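Local coordinates for protein lectin (Trichosanthes anguina, PDB 4HR6) that binds galactose through ricin-type beta-trefoil domains, as the lectin chain of a three-chain, nontoxic homologue of type II ribosome-inactivating proteins, at residues T10-R15 and Q44-H49; K59-N64 and I85-S90; V135-G140 and A174-G179; W160-V165 and D243-I248. All blocks are in the same frame, centred on the assembly; numbering follows the deposited sequence.

Interaction 1 of 4, residues T10-R15 and Q44-H49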
loop_
_atom_site.group_PDB
_atom_site.type_symbol
_atom_site.label_atom_id
_atom_site.label_comp_id
_atom_site.label_asym_id
_atom_site.label_seq_id
_atom_site.Cartn_x
_atom_site.Cartn_y
_atom_site.Cartn_z
ATOM N N THR C 10 -4.692 20.112 0.559
ATOM C CA THR C 10 -4.494 19.121 -0.518
ATOM C C THR C 10 -5.527 19.290 -1.659
ATOM O O THR C 10 -6.240 20.300 -1.706
ATOM C CB THR C 10 -4.561 17.703 0.079
ATOM O OG1 THR C 10 -4.179 16.728 -0.899
ATOM C CG2 THR C 10 -5.941 17.406 0.599
ATOM N N ARG C 11 -5.596 18.315 -2.572
ATOM C CA ARG C 11 -6.659 18.274 -3.589
ATOM C C ARG C 11 -7.606 17.113 -3.338
ATOM O O ARG C 11 -7.295 16.172 -2.594
ATOM C CB ARG C 11 -6.084 18.176 -5.003
ATOM C CG ARG C 11 -5.355 19.431 -5.461
ATOM C CD ARG C 11 -4.052 19.117 -6.171
ATOM N NE ARG C 11 -4.112 19.363 -7.597
ATOM C CZ ARG C 11 -3.200 18.965 -8.478
ATOM N NH1 ARG C 11 -2.137 18.271 -8.100
ATOM N NH2 ARG C 11 -3.367 19.261 -9.764
ATOM N N ILE C 12 -8.787 17.218 -3.938
ATOM C CA ILE C 12 -9.765 16.142 -3.926
ATOM C C ILE C 12 -10.069 15.833 -5.382
ATOM O O ILE C 12 -10.559 16.703 -6.109
ATOM C CB ILE C 12 -11.052 16.541 -3.199
ATOM C CG1 ILE C 12 -10.722 17.155 -1.841
ATOM C CG2 ILE C 12 -11.973 15.337 -3.030
ATOM C CD1 ILE C 12 -11.937 17.538 -1.032
ATOM N N SER C 13 -9.738 14.618 -5.823
ATOM C CA SER C 13 -10.034 14.202 -7.188
ATOM C C SER C 13 -10.991 13.022 -7.175
ATOM O O SER C 13 -11.190 12.375 -6.139
ATOM C CB SER C 13 -8.753 13.900 -7.963
ATOM O OG SER C 13 -8.084 12.754 -7.479
ATOM N N GLY C 14 -11.626 12.765 -8.318
ATOM C CA GLY C 14 -12.575 11.651 -8.415
ATOM C C GLY C 14 -12.973 11.288 -9.836
ATOM O O GLY C 14 -12.108 11.006 -10.689
ATOM N N ARG C 15 -14.289 11.294 -10.073
ATOM C CA ARG C 15 -14.888 11.006 -11.379
ATOM C C ARG C 15 -13.996 11.330 -12.559
ATOM O O ARG C 15 -13.644 12.495 -12.791
ATOM C CB ARG C 15 -16.185 11.801 -11.524
ATOM C CG ARG C 15 -17.446 10.996 -11.312
ATOM C CD ARG C 15 -17.952 10.368 -12.603
ATOM N NE ARG C 15 -19.411 10.370 -12.626
ATOM C CZ ARG C 15 -20.164 9.891 -13.612
ATOM N NH1 ARG C 15 -21.484 9.951 -13.506
ATOM N NH2 ARG C 15 -19.607 9.348 -14.689
ATOM N N GLN C 44 -8.889 25.115 -6.317
ATOM C CA GLN C 44 -8.866 23.643 -6.212
ATOM C C GLN C 44 -8.133 23.128 -4.971
ATOM O O GLN C 44 -8.108 21.924 -4.732
ATOM C CB GLN C 44 -8.262 23.029 -7.474
ATOM C CG GLN C 44 -9.240 23.021 -8.633
ATOM C CD GLN C 44 -8.677 22.405 -9.890
ATOM O OE1 GLN C 44 -7.576 21.847 -9.892
ATOM N NE2 GLN C 44 -9.436 22.505 -10.980
ATOM N N LYS C 45 -7.548 24.038 -4.191
ATOM C CA LYS C 45 -6.899 23.682 -2.936
ATOM C C LYS C 45 -7.966 23.573 -1.873
ATOM O O LYS C 45 -8.818 24.449 -1.748
ATOM C CB LYS C 45 -5.888 24.739 -2.490
ATOM C CG LYS C 45 -4.872 25.158 -3.536
ATOM C CD LYS C 45 -3.820 24.100 -3.803
ATOM C CE LYS C 45 -2.686 24.686 -4.638
ATOM N NZ LYS C 45 -2.180 23.725 -5.661
ATOM N N TRP C 46 -7.921 22.494 -1.107
ATOM C CA TRP C 46 -8.842 22.289 -0.005
ATOM C C TRP C 46 -8.050 22.035 1.267
ATOM O O TRP C 46 -7.076 21.270 1.275
ATOM C CB TRP C 46 -9.787 21.133 -0.309
ATOM C CG TRP C 46 -10.742 21.465 -1.409
ATOM C CD1 TRP C 46 -10.558 21.252 -2.736
ATOM C CD2 TRP C 46 -12.017 22.111 -1.274
ATOM N NE1 TRP C 46 -11.645 21.705 -3.442
ATOM C CE2 TRP C 46 -12.554 22.243 -2.571
ATOM C CE3 TRP C 46 -12.755 22.590 -0.183
ATOM C CZ2 TRP C 46 -13.807 22.834 -2.815
ATOM C CZ3 TRP C 46 -14.003 23.174 -0.423
ATOM C CH2 TRP C 46 -14.514 23.286 -1.734
ATOM N N THR C 47 -8.491 22.690 2.335
ATOM C CA THR C 47 -7.807 22.664 3.605
ATOM C C THR C 47 -8.705 22.011 4.633
ATOM O O THR C 47 -9.841 22.442 4.840
ATOM C CB THR C 47 -7.409 24.085 4.039
ATOM O OG1 THR C 47 -6.528 24.633 3.057
ATOM C CG2 THR C 47 -6.683 24.082 5.402
ATOM N N PHE C 48 -8.179 20.963 5.266
ATOM C CA PHE C 48 -8.893 20.205 6.292
ATOM C C PHE C 48 -8.424 20.661 7.672
ATOM O O PHE C 48 -7.226 20.831 7.888
ATOM C CB PHE C 48 -8.601 18.700 6.130
ATOM C CG PHE C 48 -9.211 18.082 4.897
ATOM C CD1 PHE C 48 -8.742 18.404 3.638
ATOM C CD2 PHE C 48 -10.246 17.170 5.009
ATOM C CE1 PHE C 48 -9.312 17.835 2.504
ATOM C CE2 PHE C 48 -10.823 16.598 3.884
ATOM C CZ PHE C 48 -10.352 16.926 2.634
ATOM N N HIS C 49 -9.364 20.840 8.601
ATOM C CA HIS C 49 -9.066 21.338 9.940
ATOM C C HIS C 49 -9.492 20.333 10.979
ATOM O O HIS C 49 -10.263 19.439 10.680
ATOM C CB HIS C 49 -9.807 22.655 10.186
ATOM C CG HIS C 49 -9.270 23.796 9.390
ATOM N ND1 HIS C 49 -8.291 24.638 9.868
ATOM C CD2 HIS C 49 -9.552 24.214 8.136
ATOM C CE1 HIS C 49 -7.999 25.537 8.946
ATOM N NE2 HIS C 49 -8.755 25.305 7.887
HETATM O O HOH W 1 -9.198 19.761 -5.699
#
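With CG1 beside its backbone N (chi1 -49°) and the chain then extended (chi2 -178°), Ile-12 delivers CD1 to two aromatic rings at once. CD1 lies over one face of the indole, 4.1 Å from Trp-46 CG. It also meets Phe-48 CZ at 4.0 Å, obliquely. Thr-10 CG2 approaches the same phenyl ring at CE1, while Thr-10 OG1 turns to Asp-184 of a neighbouring chain.

The backbones join as an antiparallel hydrogen-bonded pair, Thr-10 opposite Trp-46: Thr-10 N to Trp-46 O is 2.7 Å and Trp-46 N to Thr-10 O is 2.8 Å, both nearly straight. Past this pair the strands part, and a water takes over, accepting from Ile-12 N at 3.1 Å and donating to Gln-44 O at 2.6 Å. Gln-44 OE1 accepts from Gly-39 N, while NE2 donates to Asp-21 of the galactoside pocket. This is strand pairing in the first beta-trefoil domain, between strands 7-13 and 46-49. Across it the main chain is joined by two direct bonds and one water, neighbouring strands take up other polar groups, and the apolar tips of Ile-12 and Thr-10 pack against the rings of Trp-46 and Phe-48.

Interaction 2 of 4, residues K59-N64 and I85-S90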
loop_
_atom_site.group_PDB
_atom_site.type_symbol
_atom_site.label_atom_id
_atom_site.label_comp_id
_atom_site.label_asym_id
_atom_site.label_seq_id
_atom_site.Cartn_x
_atom_site.Cartn_y
_atom_site.Cartn_z
ATOM N N LYS C 59 -13.558 29.925 2.905
ATOM C CA LYS C 59 -14.927 29.524 3.259
ATOM C C LYS C 59 -15.053 28.000 3.247
ATOM O O LYS C 59 -14.378 27.330 2.461
ATOM C CB LYS C 59 -15.930 30.143 2.278
ATOM N N CYS C 60 -15.924 27.452 4.090
ATOM C CA CYS C 60 -16.001 26.001 4.220
ATOM C C CYS C 60 -17.226 25.319 3.599
ATOM O O CYS C 60 -18.374 25.743 3.789
ATOM C CB CYS C 60 -15.807 25.554 5.674
ATOM S SG CYS C 60 -16.813 26.330 6.941
ATOM N N LEU C 61 -16.921 24.245 2.862
ATOM C CA LEU C 61 -17.879 23.325 2.239
ATOM C C LEU C 61 -19.106 23.012 3.102
ATOM O O LEU C 61 -18.977 22.683 4.283
ATOM C CB LEU C 61 -17.147 22.013 1.916
ATOM C CG LEU C 61 -17.798 21.005 0.967
ATOM C CD1 LEU C 61 -17.649 21.498 -0.463
ATOM C CD2 LEU C 61 -17.183 19.619 1.114
ATOM N N ALA C 62 -20.294 23.080 2.495
ATOM C CA ALA C 62 -21.546 22.933 3.238
ATOM C C ALA C 62 -22.694 22.347 2.422
ATOM O O ALA C 62 -22.741 22.473 1.193
ATOM C CB ALA C 62 -21.972 24.282 3.808
ATOM N N THR C 63 -23.634 21.740 3.146
ATOM C CA THR C 63 -24.827 21.155 2.560
ATOM C C THR C 63 -26.041 21.296 3.495
ATOM O O THR C 63 -26.058 20.747 4.602
ATOM C CB THR C 63 -24.606 19.669 2.213
ATOM O OG1 THR C 63 -25.825 19.114 1.704
ATOM C CG2 THR C 63 -24.148 18.858 3.441
ATOM N N ASN C 64 -27.049 22.044 3.038
ATOM C CA ASN C 64 -28.330 22.179 3.749
ATOM C C ASN C 64 -29.491 22.078 2.761
ATOM O O ASN C 64 -29.591 22.880 1.823
ATOM C CB ASN C 64 -28.398 23.512 4.505
ATOM C CG ASN C 64 -29.563 23.584 5.488
ATOM O OD1 ASN C 64 -29.948 22.587 6.099
ATOM N ND2 ASN C 64 -30.116 24.780 5.658
ATOM N N ILE C 85 -21.514 21.737 8.116
ATOM C CA ILE C 85 -20.135 21.902 7.642
ATOM C C ILE C 85 -19.167 20.847 8.219
ATOM O O ILE C 85 -17.940 20.994 8.120
ATOM C CB ILE C 85 -19.615 23.334 7.922
ATOM C CG1 ILE C 85 -19.870 23.742 9.377
ATOM C CG2 ILE C 85 -20.283 24.322 6.981
ATOM C CD1 ILE C 85 -19.163 25.019 9.777
ATOM N N SER C 86 -19.730 19.789 8.807
ATOM C CA SER C 86 -18.969 18.612 9.232
ATOM C C SER C 86 -18.713 17.684 8.039
ATOM O O SER C 86 -19.574 17.531 7.166
ATOM C CB SER C 86 -19.739 17.828 10.296
ATOM O OG SER C 86 -19.937 18.592 11.461
ATOM N N TRP C 87 -17.538 17.062 8.001
ATOM C CA TRP C 87 -17.229 16.090 6.953
ATOM C C TRP C 87 -16.415 14.914 7.489
ATOM O O TRP C 87 -15.651 15.054 8.449
ATOM C CB TRP C 87 -16.511 16.769 5.795
ATOM C CG TRP C 87 -17.329 17.853 5.155
ATOM C CD1 TRP C 87 -17.200 19.204 5.344
ATOM C CD2 TRP C 87 -18.422 17.678 4.241
ATOM N NE1 TRP C 87 -18.133 19.877 4.593
ATOM C CE2 TRP C 87 -18.898 18.967 3.910
ATOM C CE3 TRP C 87 -19.039 16.558 3.665
ATOM C CZ2 TRP C 87 -19.962 19.165 3.024
ATOM C CZ3 TRP C 87 -20.097 16.755 2.786
ATOM C CH2 TRP C 87 -20.547 18.049 2.475
ATOM N N ASP C 88 -16.629 13.749 6.884
ATOM C CA ASP C 88 -15.877 12.548 7.202
ATOM C C ASP C 88 -15.427 11.891 5.894
ATOM O O ASP C 88 -16.211 11.768 4.954
ATOM C CB ASP C 88 -16.738 11.594 8.027
ATOM C CG ASP C 88 -15.935 10.480 8.680
ATOM O OD1 ASP C 88 -14.702 10.427 8.518
ATOM O OD2 ASP C 88 -16.545 9.647 9.380
ATOM N N VAL C 89 -14.150 11.515 5.833
ATOM C CA VAL C 89 -13.583 10.764 4.708
ATOM C C VAL C 89 -13.321 9.323 5.160
ATOM O O VAL C 89 -12.758 9.095 6.239
ATOM C CB VAL C 89 -12.274 11.417 4.224
ATOM C CG1 VAL C 89 -11.733 10.743 2.971
ATOM C CG2 VAL C 89 -12.497 12.898 3.966
ATOM N N SER C 90 -13.763 8.363 4.347
ATOM C CA SER C 90 -13.601 6.922 4.630
ATOM C C SER C 90 -12.499 6.341 3.765
ATOM O O SER C 90 -12.197 6.862 2.680
ATOM C CB SER C 90 -14.896 6.141 4.340
ATOM O OG SER C 90 -15.076 5.918 2.931
#
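Leu-61 and Trp-87 form the centre of this buried contact in the first ricin-type beta-trefoil domain, where strand 59-62 meets the chain leading into strand 88-89. No backbone-to-backbone hydrogen bond links the two segments; the joining is done by side chains and one side-chain-to-backbone bond.

That bond is the polar part. Trp-87 NE1 donates to Leu-61 O over 2.9 Å, and the oxygen lies practically in the indole plane. From the carbonyl's side the geometry differs: the N-H comes in from above the C=O plane, 64° out of it, and so does not use a lone pair direction. The bond nonetheless gives the buried indole nitrogen an acceptor and, with the packing on its face, would restrict the rotation of the ring.

Packing on the indole is close. Leu-61, with CG anti to its backbone N (chi1 -165°), folds back over one face, and CD2 makes a CH-pi contact 3.7 Å from the centroid of the six-membered ring. Its nearest atom there is Trp-87 CE2, at 3.3 Å. Thr-63 CG2 reaches CH2 of the same ring obliquely, at 3.8 Å, and Met-118 packs nearby on both Thr-63 and Trp-87. The backbone carbonyl of Trp-87 accepts from Gln-164 NE2 of a neighbouring chain.

Aliphatic contacts complete the join round Ile-85. Its CG2 branch wedges against Ala-62 CB at 3.6 Å, while its other branch heads for Cys-60, which is disulfide-bonded to Cys-77: Ile-85 CD1 ends 3.9 Å from Cys-60 SG.

Interaction 3 of 4, residues V135-G140 and A174-G179; sequences VQPIIG and ALYSDG
Pro-137 and Tyr-176 run alongside each other in the same direction, with the pyrrolidine set over one face of the phenol ring. Pro-137 CG stands 3.9 Å from the ring centroid, 20° off the normal, a CH-pi contact displaced toward the rim on the CE1 and CZ side. Tyr-176 OH is hydrogen-bonded to Arg-187, and Arg-182 makes a cation-pi contact with the ring.

Next along the strands, Ile-138 and Leu-175 put their side chains on one face of the sheet, CB to CB 4.2 Å, where Leu-262 packs on both. Ile-139 and Ala-174 share the other face: with CG1 beside the backbone N (chi1 -52°), a bend at chi2 (-52°) curls Ile-139 CD1 back to Ala-174 CB, 3.7 Å away.

Ile-138 and Leu-175 form an antiparallel hydrogen-bonded pair, and Ile-139 and Ala-174 the non-hydrogen-bonded pair after it, joining strands 138-143 and 173-175 of the second beta-trefoil domain. Ile-138 N approaches Leu-175 O in the carbonyl plane, on a lone pair, at 3.0 Å; the return bond, Leu-175 N to Ile-138 O, comes from above the plane. Where the strands separate toward the type I turn of Tyr-176 to Gly-179, direct amide pairing gives way to one water, which donates to Val-135 O and accepts from Ser-177 N and so keeps the two backbones linked through their polar groups.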
loop_
_atom_site.group_PDB
_atom_site.type_symbol
_atom_site.label_atom_id
_atom_site.label_comp_id
_atom_site.label_asym_id
_atom_site.label_seq_id
_atom_site.Cartn_x
_atom_site.Cartn_y
_atom_site.Cartn_z
ATOM N N VAL C 135 -2.987 13.539 -8.192
ATOM C CA VAL C 135 -4.324 13.331 -8.779
ATOM C C VAL C 135 -4.329 12.330 -9.933
ATOM O O VAL C 135 -5.369 11.799 -10.293
ATOM C CB VAL C 135 -4.973 14.663 -9.252
ATOM C CG1 VAL C 135 -5.331 15.547 -8.061
ATOM C CG2 VAL C 135 -4.067 15.416 -10.218
ATOM N N GLN C 136 -3.161 12.072 -10.508
ATOM C CA GLN C 136 -3.063 11.174 -11.626
ATOM C C GLN C 136 -3.478 9.738 -11.280
ATOM O O GLN C 136 -3.481 9.326 -10.100
ATOM C CB GLN C 136 -1.647 11.192 -12.206
ATOM C CG GLN C 136 -1.269 12.523 -12.842
ATOM C CD GLN C 136 0.145 12.534 -13.387
ATOM O OE1 GLN C 136 0.618 11.539 -13.934
ATOM N NE2 GLN C 136 0.832 13.669 -13.245
ATOM N N PRO C 137 -3.868 8.977 -12.315
ATOM C CA PRO C 137 -4.134 7.555 -12.138
ATOM C C PRO C 137 -2.837 6.793 -11.856
ATOM O O PRO C 137 -1.785 7.142 -12.403
ATOM C CB PRO C 137 -4.718 7.115 -13.492
ATOM C CG PRO C 137 -5.006 8.369 -14.251
ATOM C CD PRO C 137 -4.081 9.414 -13.711
ATOM N N ILE C 138 -2.931 5.765 -11.024
ATOM C CA ILE C 138 -1.787 4.920 -10.702
ATOM C C ILE C 138 -1.738 3.768 -11.698
ATOM O O ILE C 138 -2.639 2.928 -11.717
ATOM C CB ILE C 138 -1.906 4.295 -9.283
ATOM C CG1 ILE C 138 -2.112 5.363 -8.203
ATOM C CG2 ILE C 138 -0.683 3.433 -8.979
ATOM C CD1 ILE C 138 -1.049 6.427 -8.189
ATOM N N ILE C 139 -0.678 3.710 -12.494
ATOM C CA ILE C 139 -0.494 2.640 -13.466
ATOM C C ILE C 139 0.234 1.449 -12.874
ATOM O O ILE C 139 1.301 1.603 -12.282
ATOM C CB ILE C 139 0.387 3.089 -14.663
ATOM C CG1 ILE C 139 -0.115 4.397 -15.292
ATOM C CG2 ILE C 139 0.505 1.968 -15.696
ATOM C CD1 ILE C 139 -1.574 4.394 -15.655
ATOM N N GLY C 140 -0.285 0.250 -13.098
ATOM C CA GLY C 140 0.489 -0.945 -12.810
ATOM C C GLY C 140 -0.135 -2.239 -13.277
ATOM O O GLY C 140 -1.193 -2.238 -13.921
ATOM N N ALA C 174 -5.010 1.120 -15.102
ATOM C CA ALA C 174 -4.951 2.457 -14.566
ATOM C C ALA C 174 -5.988 2.588 -13.473
ATOM O O ALA C 174 -7.179 2.371 -13.711
ATOM C CB ALA C 174 -5.193 3.470 -15.661
ATOM N N LEU C 175 -5.515 2.925 -12.270
ATOM C CA LEU C 175 -6.374 3.088 -11.101
ATOM C C LEU C 175 -6.741 4.566 -10.918
ATOM O O LEU C 175 -5.880 5.413 -10.679
ATOM C CB LEU C 175 -5.683 2.552 -9.855
ATOM C CG LEU C 175 -5.589 1.031 -9.679
ATOM C CD1 LEU C 175 -5.063 0.319 -10.919
ATOM C CD2 LEU C 175 -4.697 0.726 -8.488
ATOM N N TYR C 176 -8.030 4.860 -11.029
ATOM C CA TYR C 176 -8.523 6.238 -11.021
ATOM C C TYR C 176 -9.022 6.611 -9.638
ATOM O O TYR C 176 -9.402 5.742 -8.842
ATOM C CB TYR C 176 -9.653 6.422 -12.065
ATOM C CG TYR C 176 -9.165 6.792 -13.447
ATOM C CD1 TYR C 176 -8.338 5.942 -14.155
ATOM C CD2 TYR C 176 -9.540 7.998 -14.051
ATOM C CE1 TYR C 176 -7.868 6.267 -15.415
ATOM C CE2 TYR C 176 -9.075 8.334 -15.315
ATOM C CZ TYR C 176 -8.238 7.459 -15.991
ATOM O OH TYR C 176 -7.760 7.765 -17.244
ATOM N N SER C 177 -9.046 7.920 -9.382
ATOM C CA SER C 177 -9.428 8.485 -8.088
ATOM C C SER C 177 -10.845 8.129 -7.684
ATOM O O SER C 177 -11.173 8.125 -6.500
ATOM C CB SER C 177 -9.280 10.009 -8.130
ATOM O OG SER C 177 -7.965 10.386 -8.527
ATOM N N ASP C 178 -11.688 7.824 -8.673
ATOM C CA ASP C 178 -13.072 7.420 -8.419
ATOM C C ASP C 178 -13.207 5.975 -7.998
ATOM O O ASP C 178 -14.319 5.526 -7.692
ATOM C CB ASP C 178 -13.978 7.698 -9.633
ATOM C CG ASP C 178 -13.487 7.048 -10.904
ATOM O OD1 ASP C 178 -12.665 6.107 -10.825
ATOM O OD2 ASP C 178 -13.914 7.505 -11.985
ATOM N N GLY C 179 -12.091 5.247 -7.983
ATOM C CA GLY C 179 -12.084 3.859 -7.573
ATOM C C GLY C 179 -12.315 2.923 -8.744
ATOM O O GLY C 179 -12.580 1.738 -8.545
HETATM O O HOH W 2 -7.131 9.659 -11.214
#

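Interaction 4 of 4, residues W160-V165 and D243-I248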
loop_
_atom_site.group_PDB
_atom_site.type_symbol
_atom_site.label_atom_id
_atom_site.label_comp_id
_atom_site.label_asym_id
_atom_site.label_seq_id
_atom_site.Cartn_x
_atom_site.Cartn_y
_atom_site.Cartn_z
ATOM N N TRP C 160 -8.901 -12.240 -17.458
ATOM C CA TRP C 160 -8.501 -13.345 -16.585
ATOM C C TRP C 160 -6.980 -13.326 -16.364
ATOM O O TRP C 160 -6.271 -12.434 -16.840
ATOM C CB TRP C 160 -8.949 -14.704 -17.161
ATOM C CG TRP C 160 -8.501 -14.963 -18.574
ATOM C CD1 TRP C 160 -7.234 -15.227 -19.009
ATOM C CD2 TRP C 160 -9.335 -14.988 -19.738
ATOM N NE1 TRP C 160 -7.221 -15.396 -20.380
ATOM C CE2 TRP C 160 -8.504 -15.268 -20.847
ATOM C CE3 TRP C 160 -10.709 -14.809 -19.950
ATOM C CZ2 TRP C 160 -9.001 -15.361 -22.148
ATOM C CZ3 TRP C 160 -11.200 -14.902 -21.240
ATOM C CH2 TRP C 160 -10.347 -15.176 -22.324
ATOM N N LEU C 161 -6.486 -14.336 -15.663
ATOM C CA LEU C 161 -5.065 -14.443 -15.351
ATOM C C LEU C 161 -4.245 -15.142 -16.431
ATOM O O LEU C 161 -4.566 -16.243 -16.881
ATOM C CB LEU C 161 -4.891 -15.142 -14.004
ATOM C CG LEU C 161 -5.434 -14.305 -12.844
ATOM C CD1 LEU C 161 -5.535 -15.135 -11.574
ATOM C CD2 LEU C 161 -4.564 -13.081 -12.642
ATOM N N GLU C 162 -3.190 -14.461 -16.851
ATOM C CA GLU C 162 -2.212 -14.996 -17.768
ATOM C C GLU C 162 -0.845 -14.851 -17.099
ATOM O O GLU C 162 -0.725 -14.207 -16.057
ATOM C CB GLU C 162 -2.264 -14.214 -19.079
ATOM C CG GLU C 162 -3.534 -14.478 -19.888
ATOM C CD GLU C 162 -3.581 -15.887 -20.482
ATOM O OE1 GLU C 162 -4.682 -16.482 -20.542
ATOM O OE2 GLU C 162 -2.517 -16.409 -20.877
ATOM N N GLU C 163 0.167 -15.472 -17.690
ATOM C CA GLU C 163 1.529 -15.333 -17.233
ATOM C C GLU C 163 1.958 -13.896 -17.480
ATOM O O GLU C 163 1.743 -13.358 -18.569
ATOM C CB GLU C 163 2.459 -16.284 -17.997
ATOM C CG GLU C 163 3.665 -16.758 -17.199
ATOM C CD GLU C 163 3.319 -17.837 -16.179
ATOM O OE1 GLU C 163 3.744 -17.712 -15.010
ATOM O OE2 GLU C 163 2.621 -18.810 -16.540
ATOM N N CYS C 164 2.585 -13.289 -16.478
ATOM C CA CYS C 164 3.069 -11.922 -16.598
ATOM C C CYS C 164 4.131 -11.803 -17.658
ATOM O O CYS C 164 5.016 -12.648 -17.742
ATOM C CB CYS C 164 3.658 -11.436 -15.270
ATOM S SG CYS C 164 2.482 -11.502 -13.923
ATOM N N VAL C 165 4.051 -10.735 -18.447
ATOM C CA VAL C 165 5.037 -10.449 -19.478
ATOM C C VAL C 165 5.323 -8.950 -19.430
ATOM O O VAL C 165 4.453 -8.144 -19.765
ATOM C CB VAL C 165 4.535 -10.833 -20.888
ATOM C CG1 VAL C 165 5.670 -10.712 -21.898
ATOM C CG2 VAL C 165 3.947 -12.239 -20.896
ATOM N N ASP C 243 -7.067 -21.899 -14.687
ATOM C CA ASP C 243 -7.436 -22.391 -16.017
ATOM C C ASP C 243 -8.915 -22.180 -16.334
ATOM O O ASP C 243 -9.276 -22.110 -17.497
ATOM C CB ASP C 243 -7.038 -23.867 -16.190
ATOM C CG ASP C 243 -5.534 -24.081 -16.085
ATOM O OD1 ASP C 243 -4.778 -23.445 -16.854
ATOM O OD2 ASP C 243 -5.105 -24.880 -15.225
ATOM N N LEU C 244 -9.759 -22.049 -15.312
ATOM C CA LEU C 244 -11.180 -21.732 -15.519
ATOM C C LEU C 244 -11.439 -20.408 -16.237
ATOM O O LEU C 244 -12.552 -20.177 -16.719
ATOM C CB LEU C 244 -11.949 -21.732 -14.183
ATOM C CG LEU C 244 -12.261 -23.110 -13.592
ATOM C CD1 LEU C 244 -12.890 -22.996 -12.213
ATOM C CD2 LEU C 244 -13.158 -23.916 -14.529
ATOM N N LYS C 245 -10.436 -19.529 -16.282
ATOM C CA LYS C 245 -10.564 -18.216 -16.918
ATOM C C LYS C 245 -11.683 -17.330 -16.329
ATOM O O LYS C 245 -12.167 -16.426 -17.011
ATOM C CB LYS C 245 -10.753 -18.378 -18.433
ATOM C CG LYS C 245 -9.474 -18.240 -19.234
ATOM C CD LYS C 245 -8.539 -19.412 -19.037
ATOM C CE LYS C 245 -7.304 -19.277 -19.918
ATOM N NZ LYS C 245 -7.649 -19.213 -21.369
ATOM N N LYS C 246 -12.073 -17.578 -15.072
ATOM C CA LYS C 246 -13.160 -16.826 -14.420
ATOM C C LYS C 246 -12.740 -16.100 -13.123
ATOM O O LYS C 246 -12.388 -16.730 -12.112
ATOM C CB LYS C 246 -14.371 -17.739 -14.130
ATOM C CG LYS C 246 -15.509 -17.659 -15.153
ATOM C CD LYS C 246 -15.272 -18.575 -16.348
ATOM C CE LYS C 246 -16.458 -18.620 -17.310
ATOM N NZ LYS C 246 -16.296 -17.718 -18.487
ATOM N N ILE C 247 -12.808 -14.769 -13.168
ATOM C CA ILE C 247 -12.697 -13.929 -11.979
ATOM C C ILE C 247 -14.107 -13.568 -11.521
ATOM O O ILE C 247 -14.896 -13.028 -12.298
ATOM C CB ILE C 247 -11.917 -12.628 -12.265
ATOM C CG1 ILE C 247 -10.581 -12.936 -12.943
ATOM C CG2 ILE C 247 -11.721 -11.824 -10.974
ATOM C CD1 ILE C 247 -9.735 -13.944 -12.187
ATOM N N ILE C 248 -14.414 -13.869 -10.265
ATOM C CA ILE C 248 -15.726 -13.609 -9.708
ATOM C C ILE C 248 -15.647 -12.681 -8.491
ATOM O O ILE C 248 -14.559 -12.395 -7.995
ATOM C CB ILE C 248 -16.429 -14.927 -9.298
ATOM C CG1 ILE C 248 -15.713 -15.599 -8.125
ATOM C CG2 ILE C 248 -16.514 -15.870 -10.495
ATOM C CD1 ILE C 248 -16.424 -16.818 -7.575
#
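Lys-245 lays its aliphatic chain across one face of the Trp-160 indole, and that is where the contact is tight. The closest approach is Lys-245 CG to Trp-160 CD2, 3.3 Å. Measured to the centroid of the five-membered ring, the same CG is 3.4 Å away and only 14° off the normal, a well-centred CH-pi contact. Trp-160 CG sits between the backbone N and the carbonyl carbon, an orientation that turns the ring toward the lysine. Lys-245 in turn bends at its second and fourth torsions, following the ring and bringing the ammonium above it, toward the NE1 and CE2 side. There NZ lies 4.4 Å from the five-membered ring centroid, an off-centre cation-pi contact 33° off the normal.

This is packing between outlying parts of the second beta-trefoil domain, strand 158-163 of one hairpin against the turn that leads into strand 247-250, and no hydrogen bond crosses it. Away from the stack the fit is looser. Ile-247 meets Leu-161 with CD1 to CG at 4.4 Å, and Val-237 touches both residues.

The charged pair does not close either. Glu-162 bonds within its own strand, OE1 taking Trp-160 NE1 at 2.8 Å on its anti lone pair, though with a bent N-H angle of 132°. The carboxylate thereby holds the edge of the indole. Toward Lys-245 it stops short of a salt bridge, with Glu-162 OE1 and Lys-245 NZ 4.1 Å apart; the attraction is probably long-range, and may favour the position of the ammonium above the ring.

How the interactions relate
Interactions 1 and 2 lie in one domain and both reach the same sheet, with centres 12 Å apart, and touch directly: Trp-46 CH2 meets Leu-61 CD1 at 3.8 Å, and Phe-48 CE2 meets Val-89 CG2 at 4.1 Å. Interaction 3 lies in the second trefoil but reaches back to interaction 1, where Ser-13 OG and Ser-177 OG, 2.6 Å apart, probably hydrogen-bond across the domains. Interaction 4 stands apart, its centre 22 Å from that of interaction 3 and 42 Å from that of interaction 2. Each end has a galactoside nearby: Gln-44 of interaction 1 is about 5 Å from one, and Ile-247 of interaction 4 about 9 Å from another, side chain to ligand.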